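Local coordinates for protein 2,3-dimethylmalate lyase (Aspergillus niger, PDB 3FA4) that is a magnesium-binding lyase of the phosphoenolpyruvate phosphomutase family, built on a TIM-barrel fold and found with four chains in its assembly, at residues R160-Q165 / F188-T193; P209-M214 / F233-F238; F112-Q117 / T139-A144. All coordinates share one frame; numbering follows the deposited sequence.

Interaction 1. Residues R160-Q165 / F188-T193; sequences RTDSLQ and FLEGIT
At the C-terminal ends of two neighbouring parallel barrel strands, Arg-160 lies alongside Phe-188, both pointing the same way. Arg-160 CD sits over the ring face of Phe-188, 3.8 Å from the ring centroid, in a CH-pi contact. Both side chains leave with CG anti to the backbone N (chi1 174° and 175°), keeping the aliphatic arm along the ring. The chain bends at the CG-CD bond, and the guanidinium grips Asp-162 in a side-on salt bridge: NE reaches OD2 at 3.0 Å almost in the guanidinium plane, and NH2 turns to OD1, which also pairs with Lys-129. Over one face of the guanidinium lies Glu-190 CG, 4.0 Å from NH2, while Glu-190 OE1 is bonded to Asn-213. The strands belong to a TIM barrel, where strand 156-161, helix 169-181 and strand 186-189 form a beta-alpha-beta crossover. Thr-161 N donates to Phe-188 O (3.0 Å) and Glu-190 N to Thr-161 O (3.3 Å). On the helix-facing side Thr-161 CG2 meets Leu-189 CD2 at 4.1 Å, beneath helix 169-181. Past the strands a water bridges Thr-161 O, Leu-164 N and Glu-190 O. Segment 188-193 makes a type II beta turn from Leu-189 to Ile-192, and Leu-164 CD2 lies against Gly-191 O at 3.2 Å. The Arg-160 side chain comes within about 6 Å of the magnesium ion (nearest atoms).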
loop_
_atom_site.group_PDB
_atom_site.type_symbol
_atom_site.label_atom_id
_atom_site.label_comp_id
_atom_site.label_asym_id
_atom_site.label_seq_id
_atom_site.Cartn_x
_atom_site.Cartn_y
_atom_site.Cartn_z
ATOM N N ARG B 160 8.689 25.473 6.338
ATOM C CA ARG B 160 9.902 25.216 7.058
ATOM C C ARG B 160 11.128 25.604 6.221
ATOM O O ARG B 160 11.154 25.424 4.992
ATOM C CB ARG B 160 9.939 23.724 7.393
ATOM C CG ARG B 160 11.204 23.300 8.016
ATOM C CD ARG B 160 11.120 21.898 8.387
ATOM N NE ARG B 160 12.428 21.284 8.305
ATOM C CZ ARG B 160 12.821 20.248 9.034
ATOM N NH1 ARG B 160 11.995 19.677 9.884
ATOM N NH2 ARG B 160 14.039 19.771 8.872
ATOM N N THR B 161 12.131 26.127 6.908
ATOM C CA THR B 161 13.400 26.407 6.317
ATOM C C THR B 161 14.540 25.807 7.092
ATOM O O THR B 161 14.641 25.918 8.336
ATOM C CB THR B 161 13.640 27.876 5.974
ATOM O OG1 THR B 161 14.884 27.995 5.289
ATOM C CG2 THR B 161 13.545 28.862 7.227
ATOM N N ASP B 162 15.352 25.062 6.322
ATOM C CA ASP B 162 16.503 24.390 6.885
ATOM C C ASP B 162 17.761 25.163 6.593
ATOM O O ASP B 162 18.853 24.592 6.695
ATOM C CB ASP B 162 16.594 22.956 6.374
ATOM C CG ASP B 162 15.494 22.089 6.937
ATOM O OD1 ASP B 162 15.623 21.554 8.053
ATOM O OD2 ASP B 162 14.468 21.986 6.291
ATOM N N SER B 163 17.612 26.451 6.243
ATOM C CA SER B 163 18.774 27.277 5.781
ATOM C C SER B 163 19.636 27.914 6.843
ATOM O O SER B 163 20.673 28.423 6.498
ATOM C CB SER B 163 18.345 28.355 4.808
ATOM O OG SER B 163 17.496 29.262 5.454
ATOM N N LEU B 164 19.241 27.870 8.120
ATOM C CA LEU B 164 20.011 28.576 9.183
ATOM C C LEU B 164 21.524 28.281 9.240
ATOM O O LEU B 164 22.361 29.141 9.027
ATOM C CB LEU B 164 19.362 28.359 10.568
ATOM C CG LEU B 164 19.835 29.140 11.784
ATOM C CD1 LEU B 164 19.695 30.637 11.591
ATOM C CD2 LEU B 164 19.039 28.729 13.005
ATOM N N GLN B 165 21.887 27.077 9.619
ATOM C CA GLN B 165 23.319 26.692 9.638
ATOM C C GLN B 165 24.068 26.962 8.319
ATOM O O GLN B 165 25.233 27.384 8.352
ATOM C CB GLN B 165 23.439 25.207 9.983
ATOM C CG GLN B 165 22.556 24.309 9.088
ATOM C CD GLN B 165 23.246 22.990 8.916
ATOM O OE1 GLN B 165 23.783 22.454 9.913
ATOM N NE2 GLN B 165 23.338 22.486 7.666
ATOM N N PHE B 188 8.413 28.078 10.242
ATOM C CA PHE B 188 9.104 27.027 11.026
ATOM C C PHE B 188 10.609 27.196 10.701
ATOM O O PHE B 188 11.066 26.744 9.641
ATOM C CB PHE B 188 8.520 25.660 10.520
ATOM C CG PHE B 188 9.175 24.366 11.115
ATOM C CD1 PHE B 188 8.553 23.140 10.951
ATOM C CD2 PHE B 188 10.318 24.391 11.856
ATOM C CE1 PHE B 188 9.072 21.993 11.485
ATOM C CE2 PHE B 188 10.831 23.258 12.343
ATOM C CZ PHE B 188 10.208 22.042 12.141
ATOM N N LEU B 189 11.343 27.906 11.570
ATOM C CA LEU B 189 12.801 28.051 11.506
ATOM C C LEU B 189 13.470 26.922 12.296
ATOM O O LEU B 189 13.493 26.900 13.546
ATOM C CB LEU B 189 13.239 29.397 12.085
ATOM C CG LEU B 189 14.430 30.202 11.520
ATOM C CD1 LEU B 189 15.064 31.027 12.652
ATOM C CD2 LEU B 189 15.479 29.383 10.831
ATOM N N GLU B 190 13.982 25.969 11.548
ATOM C CA GLU B 190 14.565 24.770 12.098
ATOM C C GLU B 190 15.875 25.091 12.755
ATOM O O GLU B 190 16.747 25.778 12.190
ATOM C CB GLU B 190 14.718 23.689 11.008
ATOM C CG GLU B 190 15.555 22.396 11.446
ATOM C CD GLU B 190 14.860 21.522 12.537
ATOM O OE1 GLU B 190 13.899 21.979 13.204
ATOM O OE2 GLU B 190 15.300 20.387 12.769
ATOM N N GLY B 191 16.005 24.606 13.967
ATOM C CA GLY B 191 17.260 24.720 14.700
ATOM C C GLY B 191 17.665 26.080 15.210
ATOM O O GLY B 191 18.849 26.419 15.198
ATOM N N ILE B 192 16.672 26.854 15.671
ATOM C CA ILE B 192 16.969 28.105 16.336
ATOM C C ILE B 192 18.076 27.848 17.363
ATOM O O ILE B 192 17.975 26.905 18.129
ATOM C CB ILE B 192 15.703 28.672 16.976
ATOM C CG1 ILE B 192 14.756 29.142 15.877
ATOM C CG2 ILE B 192 16.066 29.815 17.976
ATOM C CD1 ILE B 192 13.360 28.879 16.223
ATOM N N THR B 193 19.144 28.658 17.360
ATOM C CA THR B 193 20.319 28.418 18.228
ATOM C C THR B 193 20.402 29.048 19.633
ATOM O O THR B 193 21.296 28.704 20.405
ATOM C CB THR B 193 21.614 28.726 17.497
ATOM O OG1 THR B 193 21.680 30.114 17.202
ATOM C CG2 THR B 193 21.675 27.928 16.195
HETATM O O HOH W 1 16.797 26.513 9.532
#

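Interaction 2. Residues P209-M214 / F233-F238; sequences PLLLNM and FRIIIF
Leu-210 O is gripped by two backbone donors at once, Arg-234 N at 2.9 Å and Ile-235 N at 3.2 Å, the first in the carbonyl plane and the second tilted 15° from it. This double grip opens the pairing of strands 211-213 and 235-238, which with helix 225-231 between them form a beta-alpha-beta unit of the TIM barrel. The ladder continues in parallel register: Leu-212 N to Ile-235 O (2.8 Å), Ile-237 N to Leu-212 O, and Met-214 N to Ile-237 O. Just before the second strand, the Phe-233 ring takes Leu-212 CB over its centre in a CH-pi contact, 3.8 Å from the centroid, while Leu-210 O sits at the ring edge. The Leu-212 and Ile-236 side chains lie side by side, pointing the same way on the face packed against helix 225-231, CD2 of the first meeting CD1 of the second. On the other face Leu-211 divides its branches: CD1 meets Ile-235 CG2 at 3.6 Å, while CD2 reaches Ile-237 CD1 at 3.7 Å, the side chains of Leu-211 and Ile-237 crossing at about a right angle. Ile-237 places CG1 between its backbone N and carbonyl carbon (chi1 66°), which swings this branch back over the first strand. Further along, Met-214 CB comes to Phe-238 CD2, and Phe-238 in turn packs on Pro-263 of a second subunit. Pro-209 CB touches Arg-234 CG. Asn-213 has its ND2 engaged by Glu-190, but its buried OD1 finds no polar partner in the model and rests against Ile-237 CG1 at 3.5 Å.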
loop_
_atom_site.group_PDB
_atom_site.type_symbol
_atom_site.label_atom_id
_atom_site.label_comp_id
_atom_site.label_asym_id
_atom_site.label_seq_id
_atom_site.Cartn_x
_atom_site.Cartn_y
_atom_site.Cartn_z
ATOM N N PRO B 209 2.024 33.262 12.570
ATOM C CA PRO B 209 2.269 32.216 13.553
ATOM C C PRO B 209 3.545 31.465 13.283
ATOM O O PRO B 209 3.888 31.152 12.120
ATOM C CB PRO B 209 1.046 31.275 13.424
ATOM C CG PRO B 209 0.044 32.054 12.731
ATOM C CD PRO B 209 0.775 33.004 11.839
ATOM N N LEU B 210 4.274 31.204 14.346
ATOM C CA LEU B 210 5.444 30.393 14.244
ATOM C C LEU B 210 5.429 29.201 15.133
ATOM O O LEU B 210 4.696 29.148 16.073
ATOM C CB LEU B 210 6.722 31.196 14.372
ATOM C CG LEU B 210 6.896 32.536 13.663
ATOM C CD1 LEU B 210 8.085 33.213 14.145
ATOM C CD2 LEU B 210 6.992 32.382 12.216
ATOM N N LEU B 211 6.234 28.227 14.760
ATOM C CA LEU B 211 6.261 26.924 15.348
ATOM C C LEU B 211 7.663 26.722 15.844
ATOM O O LEU B 211 8.585 26.872 15.103
ATOM C CB LEU B 211 5.951 25.856 14.305
ATOM C CG LEU B 211 5.979 24.368 14.639
ATOM C CD1 LEU B 211 5.044 23.658 13.785
ATOM C CD2 LEU B 211 7.303 23.747 14.553
ATOM N N LEU B 212 7.812 26.391 17.107
ATOM C CA LEU B 212 9.077 25.962 17.630
ATOM C C LEU B 212 9.290 24.468 17.603
ATOM O O LEU B 212 8.531 23.730 18.137
ATOM C CB LEU B 212 9.313 26.518 19.021
ATOM C CG LEU B 212 10.520 26.081 19.835
ATOM C CD1 LEU B 212 11.762 26.561 19.271
ATOM C CD2 LEU B 212 10.370 26.506 21.223
ATOM N N ASN B 213 10.359 24.041 16.984
ATOM C CA ASN B 213 10.759 22.649 17.070
ATOM C C ASN B 213 11.691 22.259 18.259
ATOM O O ASN B 213 12.935 22.504 18.280
ATOM C CB ASN B 213 11.357 22.177 15.760
ATOM C CG ASN B 213 11.626 20.679 15.763
ATOM O OD1 ASN B 213 10.942 19.860 16.447
ATOM N ND2 ASN B 213 12.645 20.299 14.994
ATOM N N MET B 214 11.085 21.612 19.251
ATOM C CA MET B 214 11.786 21.352 20.484
ATOM C C MET B 214 12.251 19.902 20.584
ATOM O O MET B 214 11.651 19.054 21.234
ATOM C CB MET B 214 10.914 21.741 21.700
ATOM C CG MET B 214 11.692 21.818 23.025
ATOM S SD MET B 214 12.917 23.105 22.957
ATOM C CE MET B 214 14.372 22.193 22.456
ATOM N N PHE B 233 5.348 32.158 20.410
ATOM C CA PHE B 233 5.135 31.084 19.377
ATOM C C PHE B 233 3.704 30.664 19.452
ATOM O O PHE B 233 3.022 30.905 20.483
ATOM C CB PHE B 233 5.997 29.858 19.646
ATOM C CG PHE B 233 7.432 30.056 19.324
ATOM C CD1 PHE B 233 8.329 30.415 20.320
ATOM C CD2 PHE B 233 7.887 29.950 17.997
ATOM C CE1 PHE B 233 9.680 30.630 20.006
ATOM C CE2 PHE B 233 9.230 30.148 17.670
ATOM C CZ PHE B 233 10.134 30.483 18.665
ATOM N N ARG B 234 3.219 30.065 18.395
ATOM C CA ARG B 234 1.874 29.578 18.316
ATOM C C ARG B 234 1.774 28.083 18.377
ATOM O O ARG B 234 0.764 27.563 18.694
ATOM C CB ARG B 234 1.173 30.132 17.115
ATOM C CG ARG B 234 1.188 31.591 17.097
ATOM C CD ARG B 234 0.275 32.206 18.136
ATOM N NE ARG B 234 -0.961 32.528 17.484
ATOM C CZ ARG B 234 -2.114 31.932 17.682
ATOM N NH1 ARG B 234 -2.269 31.008 18.583
ATOM N NH2 ARG B 234 -3.124 32.297 16.957
ATOM N N ILE B 235 2.863 27.400 18.098
ATOM C CA ILE B 235 2.904 25.943 18.154
ATOM C C ILE B 235 4.255 25.542 18.681
ATOM O O ILE B 235 5.327 26.112 18.285
ATOM C CB ILE B 235 2.650 25.332 16.740
ATOM C CG1 ILE B 235 1.374 25.929 16.121
ATOM C CG2 ILE B 235 2.851 23.771 16.698
ATOM C CD1 ILE B 235 1.220 25.723 14.600
ATOM N N ILE B 236 4.207 24.561 19.582
ATOM C CA ILE B 236 5.406 23.795 19.952
ATOM C C ILE B 236 5.171 22.296 19.690
ATOM O O ILE B 236 4.086 21.752 19.972
ATOM C CB ILE B 236 5.823 24.101 21.455
ATOM C CG1 ILE B 236 7.264 23.627 21.760
ATOM C CG2 ILE B 236 4.776 23.509 22.425
ATOM C CD1 ILE B 236 7.781 24.102 23.143
ATOM N N ILE B 237 6.206 21.646 19.164
ATOM C CA ILE B 237 6.212 20.227 18.792
ATOM C C ILE B 237 7.370 19.614 19.476
ATOM O O ILE B 237 8.284 20.306 19.793
ATOM C CB ILE B 237 6.184 19.952 17.219
ATOM C CG1 ILE B 237 7.476 20.432 16.520
ATOM C CG2 ILE B 237 4.861 20.503 16.603
ATOM C CD1 ILE B 237 7.541 20.087 15.085
ATOM N N PHE B 238 7.293 18.334 19.812
ATOM C CA PHE B 238 8.365 17.666 20.473
ATOM C C PHE B 238 8.510 16.345 19.812
ATOM O O PHE B 238 8.037 15.381 20.375
ATOM C CB PHE B 238 8.082 17.376 21.976
ATOM C CG PHE B 238 7.594 18.552 22.777
ATOM C CD1 PHE B 238 6.226 18.823 22.887
ATOM C CD2 PHE B 238 8.487 19.340 23.503
ATOM C CE1 PHE B 238 5.783 19.886 23.635
ATOM C CE2 PHE B 238 8.028 20.404 24.256
ATOM C CZ PHE B 238 6.686 20.657 24.317
#

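Interaction 3. Residues F112-Q117 / T139-A144; sequences FHIEDQ and TRIRAA
Arg-140 grips the backbone of the loop after strand 111-114 with the end of its guanidinium: NH1 and NH2 both donate to Gln-117 O, at 2.8 Å and 3.0 Å. This oxygen lies almost in the guanidinium plane, and both nitrogens lie in its carbonyl plane, an end-on fork that fixes the rotation of the group. NH1 adds a weak bond to Glu-115 O at 2.7 Å, bent at the hydrogen, so NH1 faces both carbonyl oxygens. Arg-140 reaches the loop from helix 134-151 by an arm extended from CG to NE, CG standing anti to the carbonyl carbon (chi1 -55°). Within the loop, Gln-117 NE2 donates to Glu-115 OE2 at 2.8 Å. The helix covers the outer side of the barrel strand, their short axes passing 10.1 Å apart at closest approach and running roughly antiparallel (148°). Ile-114 CG2 touches Ile-141 CD1 at 3.9 Å, the two side chains sliding past each other in opposite directions, and also meets Arg-140 CB. One turn on, Ala-144 CB touches the edge of the Phe-112 ring at CZ, 4.3 Å away. Across this interface the buried arginine charge meets main-chain carbonyls instead of a carboxylate, and the positive group probably polarises these carbonyls; the same loop carries Glu-115, whose side chain comes within about 4 Å of the magnesium ion.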
loop_
_atom_site.group_PDB
_atom_site.type_symbol
_atom_site.label_atom_id
_atom_site.label_comp_id
_atom_site.label_asym_id
_atom_site.label_seq_id
_atom_site.Cartn_x
_atom_site.Cartn_y
_atom_site.Cartn_z
ATOM N N PHE B 112 0.658 20.343 7.606
ATOM C CA PHE B 112 1.872 19.554 7.257
ATOM C C PHE B 112 2.981 20.527 7.019
ATOM O O PHE B 112 2.728 21.619 6.544
ATOM C CB PHE B 112 1.677 18.689 5.981
ATOM C CG PHE B 112 1.217 19.449 4.764
ATOM C CD1 PHE B 112 2.129 19.981 3.870
ATOM C CD2 PHE B 112 -0.122 19.596 4.486
ATOM C CE1 PHE B 112 1.703 20.645 2.711
ATOM C CE2 PHE B 112 -0.562 20.283 3.357
ATOM C CZ PHE B 112 0.356 20.801 2.462
ATOM N N HIS B 113 4.210 20.207 7.376
ATOM C CA HIS B 113 5.255 21.136 6.912
ATOM C C HIS B 113 5.987 20.727 5.626
ATOM O O HIS B 113 6.194 19.576 5.416
ATOM C CB HIS B 113 6.267 21.565 8.006
ATOM C CG HIS B 113 6.835 20.443 8.811
ATOM N ND1 HIS B 113 7.873 19.631 8.355
ATOM C CD2 HIS B 113 6.540 20.013 10.064
ATOM C CE1 HIS B 113 8.170 18.734 9.285
ATOM N NE2 HIS B 113 7.381 18.944 10.333
ATOM N N ILE B 114 6.413 21.719 4.839
ATOM C CA ILE B 114 7.214 21.540 3.588
ATOM C C ILE B 114 8.491 22.409 3.631
ATOM O O ILE B 114 8.417 23.582 3.971
ATOM C CB ILE B 114 6.332 21.839 2.320
ATOM C CG1 ILE B 114 5.734 20.535 1.822
ATOM C CG2 ILE B 114 7.126 22.478 1.158
ATOM C CD1 ILE B 114 4.824 20.760 0.825
ATOM N N GLU B 115 9.641 21.805 3.357
ATOM C CA GLU B 115 10.939 22.453 3.575
ATOM C C GLU B 115 11.712 22.774 2.278
ATOM O O GLU B 115 11.271 22.386 1.151
ATOM C CB GLU B 115 11.811 21.633 4.557
ATOM C CG GLU B 115 12.249 20.307 4.033
ATOM C CD GLU B 115 12.582 19.246 5.117
ATOM O OE1 GLU B 115 11.691 18.822 5.865
ATOM O OE2 GLU B 115 13.734 18.709 5.128
ATOM N N ASP B 116 12.846 23.494 2.422
ATOM C CA ASP B 116 13.588 24.044 1.269
ATOM C C ASP B 116 14.826 23.184 0.827
ATOM O O ASP B 116 15.645 23.605 -0.005
ATOM C CB ASP B 116 13.942 25.519 1.521
ATOM C CG ASP B 116 14.639 25.728 2.828
ATOM O OD1 ASP B 116 14.725 24.755 3.615
ATOM O OD2 ASP B 116 15.103 26.848 3.076
ATOM N N GLN B 117 14.897 21.970 1.368
ATOM C CA GLN B 117 15.942 21.035 1.026
ATOM C C GLN B 117 15.689 20.394 -0.331
ATOM O O GLN B 117 14.593 20.517 -0.898
ATOM C CB GLN B 117 16.098 19.958 2.111
ATOM C CG GLN B 117 16.562 20.495 3.468
ATOM C CD GLN B 117 17.217 19.414 4.315
ATOM O OE1 GLN B 117 18.367 19.101 4.138
ATOM N NE2 GLN B 117 16.484 18.862 5.238
ATOM N N THR B 139 8.026 27.846 -5.110
ATOM C CA THR B 139 7.268 27.014 -6.035
ATOM C C THR B 139 6.513 25.846 -5.362
ATOM O O THR B 139 5.451 25.473 -5.818
ATOM C CB THR B 139 8.202 26.549 -7.122
ATOM O OG1 THR B 139 8.213 27.543 -8.144
ATOM C CG2 THR B 139 7.842 25.212 -7.677
ATOM N N ARG B 140 7.067 25.284 -4.288
ATOM C CA ARG B 140 6.448 24.176 -3.571
ATOM C C ARG B 140 5.383 24.760 -2.693
ATOM O O ARG B 140 4.280 24.238 -2.635
ATOM C CB ARG B 140 7.464 23.454 -2.727
ATOM C CG ARG B 140 8.695 22.972 -3.510
ATOM C CD ARG B 140 9.703 22.377 -2.530
ATOM N NE ARG B 140 10.772 21.640 -3.205
ATOM C CZ ARG B 140 11.915 21.328 -2.626
ATOM N NH1 ARG B 140 12.108 21.660 -1.328
ATOM N NH2 ARG B 140 12.826 20.631 -3.312
ATOM N N ILE B 141 5.704 25.876 -2.040
ATOM C CA ILE B 141 4.696 26.661 -1.263
ATOM C C ILE B 141 3.444 27.026 -2.043
ATOM O O ILE B 141 2.376 26.694 -1.606
ATOM C CB ILE B 141 5.296 27.873 -0.514
ATOM C CG1 ILE B 141 6.507 27.426 0.326
ATOM C CG2 ILE B 141 4.245 28.532 0.380
ATOM C CD1 ILE B 141 6.239 26.274 1.319
ATOM N N ARG B 142 3.608 27.651 -3.189
ATOM C CA ARG B 142 2.528 28.092 -4.057
ATOM C C ARG B 142 1.649 26.951 -4.514
ATOM O O ARG B 142 0.493 27.025 -4.412
ATOM C CB ARG B 142 3.066 28.921 -5.233
ATOM C CG ARG B 142 2.071 29.881 -5.889
ATOM C CD ARG B 142 2.679 31.090 -6.623
ATOM N NE ARG B 142 4.046 31.334 -6.253
ATOM C CZ ARG B 142 5.082 31.337 -7.079
ATOM N NH1 ARG B 142 4.957 31.159 -8.369
ATOM N NH2 ARG B 142 6.273 31.530 -6.602
ATOM N N ALA B 143 2.249 25.871 -4.950
ATOM C CA ALA B 143 1.568 24.653 -5.420
ATOM C C ALA B 143 0.691 23.964 -4.353
ATOM O O ALA B 143 -0.338 23.387 -4.666
ATOM C CB ALA B 143 2.603 23.663 -5.984
ATOM N N ALA B 144 1.128 24.032 -3.105
ATOM C CA ALA B 144 0.394 23.564 -1.906
ATOM C C ALA B 144 -0.809 24.461 -1.590
ATOM O O ALA B 144 -1.939 24.020 -1.434
ATOM C CB ALA B 144 1.376 23.509 -0.675
#

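Interaction 3 comes first along the chain, then interaction 1, then interaction 2, all on one parallel sheet in which strands 111-114 and 156-161 are neighbours. The centres of interactions 1 and 3 lie about 15 Å apart, those of interactions 1 and 2 about 12 Å, and those of interactions 2 and 3 about 18 Å. Interaction 1 joins the others: Asp-116 OD2 and OD1 meet Thr-161 OG1 and Asp-162 N, and Phe-188 packs on both His-113 and Leu-211. Backbone bonds from Gly-187 to Pro-209 and Leu-211 close the barrel between strands 186-189 and 211-213. Interactions 1 and 2 share one side of the chain's centre; Arg-160 and Glu-115 come near the magnesium ion held by Asp-86 and Asp-88.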